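Local coordinates for glucose-6-phosphate isomerase (Plasmodium falciparum, PDB 3QKI), which probably catalyses the reversible conversion of alpha-D-glucose 6-phosphate to beta-D-fructose 6-phosphate, the second step of glycolysis, at residues Val94-Phe98 / Met99-Val103; Arg565-Phe568 / Asn569-Asn573. All coordinates share one frame; numbering follows the deposited sequence.

Contact 1 of 2, residues Val94-Phe98 / Met99-Val103; sequences VEKTF and MGEKV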
ATOM      1  N   VAL A  94      -2.998  19.351  24.515  1.00 14.77           N
ATOM      2  CA  VAL A  94      -3.491  19.765  23.194  1.00 13.19           C
ATOM      3  C   VAL A  94      -3.516  21.299  23.130  1.00 16.15           C
ATOM      4  O   VAL A  94      -3.061  21.881  22.135  1.00 12.68           O
ATOM      5  CB  VAL A  94      -4.854  19.110  22.860  1.00 16.88           C
ATOM      6  CG1 VAL A  94      -5.528  19.775  21.664  1.00 17.00           C
ATOM      7  CG2 VAL A  94      -4.670  17.616  22.603  1.00 16.26           C
ATOM      8  N   GLU A  95      -4.010  21.945  24.204  1.00 14.57           N
ATOM      9  CA  GLU A  95      -4.046  23.403  24.313  1.00 14.68           C
ATOM     10  C   GLU A  95      -2.638  24.022  24.225  1.00 17.37           C
ATOM     11  O   GLU A  95      -2.462  24.975  23.464  1.00 16.10           O
ATOM     12  CB  GLU A  95      -4.795  23.855  25.571  1.00 17.05           C
ATOM     13  CG  GLU A  95      -4.981  25.364  25.644  1.00 33.06           C
ATOM     14  CD  GLU A  95      -5.861  25.855  26.775  1.00 58.03           C
ATOM     15  OE1 GLU A  95      -5.717  25.348  27.913  1.00 59.68           O
ATOM     16  OE2 GLU A  95      -6.662  26.784  26.530  1.00 53.97           O
ATOM     17  N   LYS A  96      -1.621  23.429  24.912  1.00 14.47           N
ATOM     18  CA  LYS A  96      -0.233  23.912  24.845  1.00 15.79           C
ATOM     19  C   LYS A  96       0.291  23.845  23.403  1.00 19.11           C
ATOM     20  O   LYS A  96       0.968  24.764  22.957  1.00 19.44           O
ATOM     21  CB  LYS A  96       0.679  23.078  25.757  1.00 19.35           C
ATOM     22  CG  LYS A  96       0.554  23.401  27.229  1.00 25.36           C
ATOM     23  CD  LYS A  96       1.176  22.286  28.054  1.00 40.26           C
ATOM     24  CE  LYS A  96       2.363  22.744  28.861  1.00 60.74           C
ATOM     25  NZ  LYS A  96       3.609  22.036  28.462  1.00 76.20           N
ATOM     26  N   THR A  97      -0.050  22.763  22.673  1.00 15.11           N
ATOM     27  CA  THR A  97       0.347  22.575  21.272  1.00 13.66           C
ATOM     28  C   THR A  97      -0.214  23.705  20.410  1.00 15.36           C
ATOM     29  O   THR A  97       0.557  24.369  19.708  1.00 15.55           O
ATOM     30  CB  THR A  97      -0.061  21.175  20.781  1.00 18.41           C
ATOM     31  OG1 THR A  97       0.465  20.204  21.689  1.00 16.83           O
ATOM     32  CG2 THR A  97       0.448  20.878  19.359  1.00 16.70           C
ATOM     33  N   PHE A  98      -1.549  23.932  20.477  1.00 12.10           N
ATOM     34  CA  PHE A  98      -2.251  24.977  19.721  1.00 12.60           C
ATOM     35  C   PHE A  98      -1.714  26.386  20.057  1.00 19.15           C
ATOM     36  O   PHE A  98      -1.657  27.233  19.160  1.00 18.27           O
ATOM     37  CB  PHE A  98      -3.747  24.926  19.987  1.00 12.48           C
ATOM     38  CG  PHE A  98      -4.530  23.995  19.091  1.00 13.53           C
ATOM     39  CD1 PHE A  98      -5.338  24.499  18.072  1.00 15.85           C
ATOM     40  CD2 PHE A  98      -4.493  22.619  19.289  1.00 15.12           C
ATOM     41  CE1 PHE A  98      -6.099  23.638  17.264  1.00 16.99           C
ATOM     42  CE2 PHE A  98      -5.230  21.753  18.462  1.00 17.67           C
ATOM     43  CZ  PHE A  98      -6.043  22.272  17.473  1.00 15.95           C
ATOM     44  N   MET A  99      -1.327  26.616  21.343  1.00 19.19           N
ATOM     45  CA  MET A  99      -0.788  27.908  21.825  1.00 20.95           C
ATOM     46  C   MET A  99       0.637  28.208  21.338  1.00 20.28           C
ATOM     47  O   MET A  99       1.093  29.342  21.414  1.00 20.09           O
ATOM     48  CB  MET A  99      -0.869  28.020  23.362  1.00 25.40           C
ATOM     49  CG  MET A  99      -2.279  28.192  23.912  1.00 32.36           C
ATOM     50  SD  MET A  99      -3.205  29.602  23.237  1.00 41.22           S
ATOM     51  CE  MET A  99      -4.616  28.674  22.407  1.00 39.16           C
ATOM     52  N   GLY A 100       1.341  27.207  20.830  1.00 15.15           N
ATOM     53  CA  GLY A 100       2.703  27.434  20.341  1.00 13.21           C
ATOM     54  C   GLY A 100       3.796  27.111  21.336  1.00 16.92           C
ATOM     55  O   GLY A 100       4.965  27.428  21.096  1.00 16.89           O
ATOM     56  N   GLU A 101       3.448  26.420  22.442  1.00 13.65           N
ATOM     57  CA  GLU A 101       4.444  26.002  23.422  1.00 13.60           C
ATOM     58  C   GLU A 101       5.340  24.945  22.818  1.00 17.89           C
ATOM     59  O   GLU A 101       4.915  24.230  21.900  1.00 18.76           O
ATOM     60  CB  GLU A 101       3.781  25.498  24.705  1.00 14.94           C
ATOM     61  CG  GLU A 101       2.994  26.601  25.391  1.00 27.47           C
ATOM     62  CD  GLU A 101       2.662  26.372  26.849  1.00 53.71           C
ATOM     63  OE1 GLU A 101       3.447  25.685  27.546  1.00 64.51           O
ATOM     64  OE2 GLU A 101       1.650  26.950  27.310  1.00 49.05           O
ATOM     65  N   LYS A 102       6.582  24.857  23.306  1.00 14.75           N
ATOM     66  CA  LYS A 102       7.590  23.922  22.800  1.00 15.20           C
ATOM     67  C   LYS A 102       7.328  22.476  23.217  1.00 20.37           C
ATOM     68  O   LYS A 102       8.126  21.884  23.943  1.00 21.77           O
ATOM     69  CB  LYS A 102       9.011  24.415  23.128  1.00 17.44           C
ATOM     70  CG  LYS A 102       9.333  25.786  22.560  1.00 18.29           C
ATOM     71  CD  LYS A 102      10.772  26.162  22.886  1.00 17.96           C
ATOM     72  CE  LYS A 102      11.043  27.631  22.796  1.00 26.87           C
ATOM     73  NZ  LYS A 102      12.501  27.888  22.642  1.00 39.66           N
ATOM     74  N   VAL A 103       6.202  21.888  22.713  1.00 15.52           N
ATOM     75  CA  VAL A 103       5.784  20.530  23.058  1.00 15.22           C
ATOM     76  C   VAL A 103       6.670  19.428  22.448  1.00 19.94           C
ATOM     77  O   VAL A 103       6.661  18.298  22.943  1.00 18.60           O
ATOM     78  CB  VAL A 103       4.264  20.285  22.893  1.00 18.02           C
ATOM     79  CG1 VAL A 103       3.465  21.259  23.749  1.00 17.09           C
ATOM     80  CG2 VAL A 103       3.840  20.368  21.431  1.00 18.33           C
TER
HETATM   81  O   HOH W   1       3.200  24.363  19.729  1.00 18.05           O
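The backbone N of Glu101 turns back onto Lys96 O at 3.0 Å, and Gly100 N bonds to Thr97 O at 3.2 Å. With the positive phi of Gly100 (96°), this is a Schellman motif closing helix 90-99. The two bonds differ in approach: Glu101 N lies 22° from the carbonyl plane of Lys96, whereas Gly100 N stands well above that of Thr97. One residue earlier, Met99 N still makes an ordinary helical bond to Glu95 O. A water is hydrogen-bonded to both Thr97 O and Glu101 O and bridges the helix end to the outgoing chain.

The side chains of Lys96 and Glu101 lie across each other on the exposed side. The Lys96 chain bends at chi3 (117°), which brings CE to 3.4 Å from Glu101 OE1. The salt bridge from Lys96 NZ to Glu101 OE1 is long, at 3.8 Å. On the buried side Val103 folds back over the last turn, its side chain roughly at a right angle to that of Thr97. Both residues also pack on Val111. The Thr97 hydroxyl is hydrogen-bonded to Lys93 O within the helix. Val103 CG2 rests against this same oxygen, 3.4 Å from Thr97 OG1.

Contact 2 of 2, residues Arg565-Phe568 / Asn569-Asn573; sequences RNYF and NDTRN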
ATOM      1  N   ARG A 565      28.040   4.846   0.190  1.00 16.84           N
ATOM      2  CA  ARG A 565      28.220   5.842  -0.875  1.00 17.79           C
ATOM      3  C   ARG A 565      29.713   6.073  -1.184  1.00 21.93           C
ATOM      4  O   ARG A 565      30.088   6.010  -2.353  1.00 21.15           O
ATOM      5  CB  ARG A 565      27.516   7.180  -0.536  1.00 16.34           C
ATOM      6  CG  ARG A 565      27.556   8.200  -1.668  1.00 19.09           C
ATOM      7  CD  ARG A 565      26.465   9.255  -1.572  1.00 28.68           C
ATOM      8  NE  ARG A 565      26.615  10.124  -0.419  1.00 45.85           N
ATOM      9  CZ  ARG A 565      25.611  10.702   0.227  1.00 55.71           C
ATOM     10  NH1 ARG A 565      24.356  10.490  -0.155  1.00 33.22           N
ATOM     11  NH2 ARG A 565      25.851  11.486   1.267  1.00 48.71           N
ATOM     12  N   ASN A 566      30.545   6.330  -0.137  1.00 17.97           N
ATOM     13  CA  ASN A 566      31.984   6.567  -0.282  1.00 18.17           C
ATOM     14  C   ASN A 566      32.711   5.355  -0.815  1.00 22.71           C
ATOM     15  O   ASN A 566      33.602   5.516  -1.663  1.00 20.45           O
ATOM     16  CB  ASN A 566      32.631   7.063   1.009  1.00 18.68           C
ATOM     17  CG  ASN A 566      32.169   8.434   1.367  1.00 33.82           C
ATOM     18  OD1 ASN A 566      32.071   9.321   0.514  1.00 42.78           O
ATOM     19  ND2 ASN A 566      31.877   8.639   2.632  1.00 27.28           N
ATOM     20  N   TYR A 567      32.286   4.147  -0.369  1.00 20.58           N
ATOM     21  CA  TYR A 567      32.831   2.879  -0.825  1.00 21.03           C
ATOM     22  C   TYR A 567      32.523   2.668  -2.307  1.00 24.25           C
ATOM     23  O   TYR A 567      33.411   2.270  -3.056  1.00 21.48           O
ATOM     24  CB  TYR A 567      32.313   1.709   0.019  1.00 22.67           C
ATOM     25  CG  TYR A 567      32.960   0.397  -0.368  1.00 23.72           C
ATOM     26  CD1 TYR A 567      34.309   0.158  -0.109  1.00 25.41           C
ATOM     27  CD2 TYR A 567      32.236  -0.589  -1.026  1.00 24.48           C
ATOM     28  CE1 TYR A 567      34.921  -1.036  -0.497  1.00 26.54           C
ATOM     29  CE2 TYR A 567      32.834  -1.788  -1.413  1.00 26.19           C
ATOM     30  CZ  TYR A 567      34.176  -2.010  -1.137  1.00 34.09           C
ATOM     31  OH  TYR A 567      34.758  -3.196  -1.509  1.00 39.35           O
ATOM     32  N   PHE A 568      31.268   2.946  -2.723  1.00 19.56           N
ATOM     33  CA  PHE A 568      30.850   2.876  -4.120  1.00 18.50           C
ATOM     34  C   PHE A 568      31.682   3.860  -4.954  1.00 21.68           C
ATOM     35  O   PHE A 568      32.195   3.489  -6.014  1.00 18.45           O
ATOM     36  CB  PHE A 568      29.345   3.189  -4.255  1.00 19.07           C
ATOM     37  CG  PHE A 568      28.422   2.049  -3.881  1.00 18.72           C
ATOM     38  CD1 PHE A 568      27.047   2.226  -3.883  1.00 17.77           C
ATOM     39  CD2 PHE A 568      28.933   0.776  -3.591  1.00 20.35           C
ATOM     40  CE1 PHE A 568      26.196   1.172  -3.550  1.00 18.32           C
ATOM     41  CE2 PHE A 568      28.083  -0.273  -3.252  1.00 22.53           C
ATOM     42  CZ  PHE A 568      26.717  -0.065  -3.222  1.00 19.23           C
ATOM     43  N   ASN A 569      31.831   5.097  -4.453  1.00 18.43           N
ATOM     44  CA  ASN A 569      32.630   6.112  -5.134  1.00 19.17           C
ATOM     45  C   ASN A 569      34.093   5.632  -5.361  1.00 25.30           C
ATOM     46  O   ASN A 569      34.561   5.646  -6.499  1.00 25.42           O
ATOM     47  CB  ASN A 569      32.552   7.449  -4.381  1.00 16.56           C
ATOM     48  CG  ASN A 569      33.408   8.548  -4.963  1.00 40.96           C
ATOM     49  OD1 ASN A 569      33.544   8.706  -6.173  1.00 40.22           O
ATOM     50  ND2 ASN A 569      33.989   9.346  -4.103  1.00 35.92           N
ATOM     51  N   ASP A 570      34.774   5.147  -4.310  1.00 23.03           N
ATOM     52  CA  ASP A 570      36.154   4.677  -4.439  1.00 23.46           C
ATOM     53  C   ASP A 570      36.267   3.461  -5.345  1.00 29.49           C
ATOM     54  O   ASP A 570      37.179   3.399  -6.164  1.00 29.85           O
ATOM     55  CB  ASP A 570      36.778   4.372  -3.067  1.00 24.87           C
ATOM     56  CG  ASP A 570      36.808   5.504  -2.045  1.00 27.03           C
ATOM     57  OD1 ASP A 570      36.527   6.665  -2.422  1.00 28.17           O
ATOM     58  OD2 ASP A 570      37.055   5.219  -0.857  1.00 29.22           O
ATOM     59  N   THR A 571      35.329   2.507  -5.226  1.00 26.55           N
ATOM     60  CA  THR A 571      35.350   1.273  -6.017  1.00 25.64           C
ATOM     61  C   THR A 571      35.065   1.501  -7.503  1.00 30.56           C
ATOM     62  O   THR A 571      35.820   1.005  -8.350  1.00 30.37           O
ATOM     63  CB  THR A 571      34.457   0.207  -5.368  1.00 30.47           C
ATOM     64  OG1 THR A 571      34.843   0.059  -4.000  1.00 26.84           O
ATOM     65  CG2 THR A 571      34.556  -1.128  -6.066  1.00 31.87           C
ATOM     66  N   ARG A 572      33.971   2.232  -7.824  1.00 26.42           N
ATOM     67  CA  ARG A 572      33.578   2.492  -9.217  1.00 26.61           C
ATOM     68  C   ARG A 572      34.657   3.257  -9.991  1.00 32.85           C
ATOM     69  O   ARG A 572      34.836   3.026 -11.187  1.00 32.51           O
ATOM     70  CB  ARG A 572      32.252   3.284  -9.299  1.00 24.51           C
ATOM     71  CG  ARG A 572      31.016   2.550  -8.800  1.00 25.49           C
ATOM     72  CD  ARG A 572      30.630   1.377  -9.662  1.00 22.62           C
ATOM     73  NE  ARG A 572      29.262   0.979  -9.355  1.00 25.32           N
ATOM     74  CZ  ARG A 572      28.711  -0.159  -9.739  1.00 34.09           C
ATOM     75  NH1 ARG A 572      29.408  -1.035 -10.454  1.00 22.44           N
ATOM     76  NH2 ARG A 572      27.457  -0.429  -9.424  1.00 17.20           N
ATOM     77  N   ASN A 573      35.344   4.183  -9.309  1.00 30.39           N
ATOM     78  CA  ASN A 573      36.379   5.018  -9.914  1.00 31.33           C
ATOM     79  C   ASN A 573      37.784   4.456  -9.749  1.00 37.97           C
ATOM     80  O   ASN A 573      38.731   5.041 -10.290  1.00 37.92           O
ATOM     81  CB  ASN A 573      36.297   6.437  -9.353  1.00 28.90           C
ATOM     82  CG  ASN A 573      35.018   7.110  -9.727  1.00 41.26           C
ATOM     83  OD1 ASN A 573      34.735   7.350 -10.897  1.00 38.81           O
ATOM     84  ND2 ASN A 573      34.167   7.319  -8.756  1.00 30.45           N
TER
HETATM   85  O   HOH W   2      34.931   8.942  -1.353  1.00 39.95           O
HETATM   86  O   HOH W   3      37.069  -2.299  -3.301  1.00 50.44           O
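Tyr567 O is gripped twice by Thr571, by its backbone N at 2.9 Å and by its hydroxyl OG1 at 2.8 Å. The two donors reach the carbonyl from opposite faces of its plane. These residues lie in the C-terminal part of helix 555-573, where a threonine hydroxyl adds to the regular i to i+4 backbone bond. Thr571 OG1 can bend back because it sits beside its own backbone N (chi1 -53°). The same oxygen lies over the centre of the Tyr567 ring, 3.5 Å above its plane. With CG anti to the backbone N (chi1 -175°), the Tyr567 ring stands out from the helix with one face against Thr571 OG1.

A second polar group gathers round a water. Asn569 ND2 donates to it at 2.9 Å, and it donates to Asp570 OD1 and weakly to Asn566 OD1. The other carboxylate oxygen, Asp570 OD2, is held by Tyr581 and Ser577. On another side Phe568 meets Tyr594 of helix 585-595, while Arg565 and Arg572 form salt bridges to Glu467 and Asp466 of the second subunit. Asn573 ND2 doubles the backbone bond of its own residue by donating to Asn569 O at 2.8 Å.

In the fold
Both contacts are local, in the C-terminal parts of helices, with nearest atoms about 30 Å apart. Contact 1 is partly buried. Its chain leaves the helix at a glycine and packs on helix 330-349 and loops. Contact 2 lies at the surface, continues the helical bonding through Arg572 and faces helix 585-595. In contact 1 backbone bonds predominate, with a small apolar patch and a long salt bridge. Contact 2 adds hydrogen bonds from side chains, and there waters link side chains rather than backbone carbonyls. Its arginines reach across to the second subunit. Arg565 lies about 8 Å, side chain to side chain, from the fructose 6-phosphate-binding Lys558, though no sugar is bound to this chain.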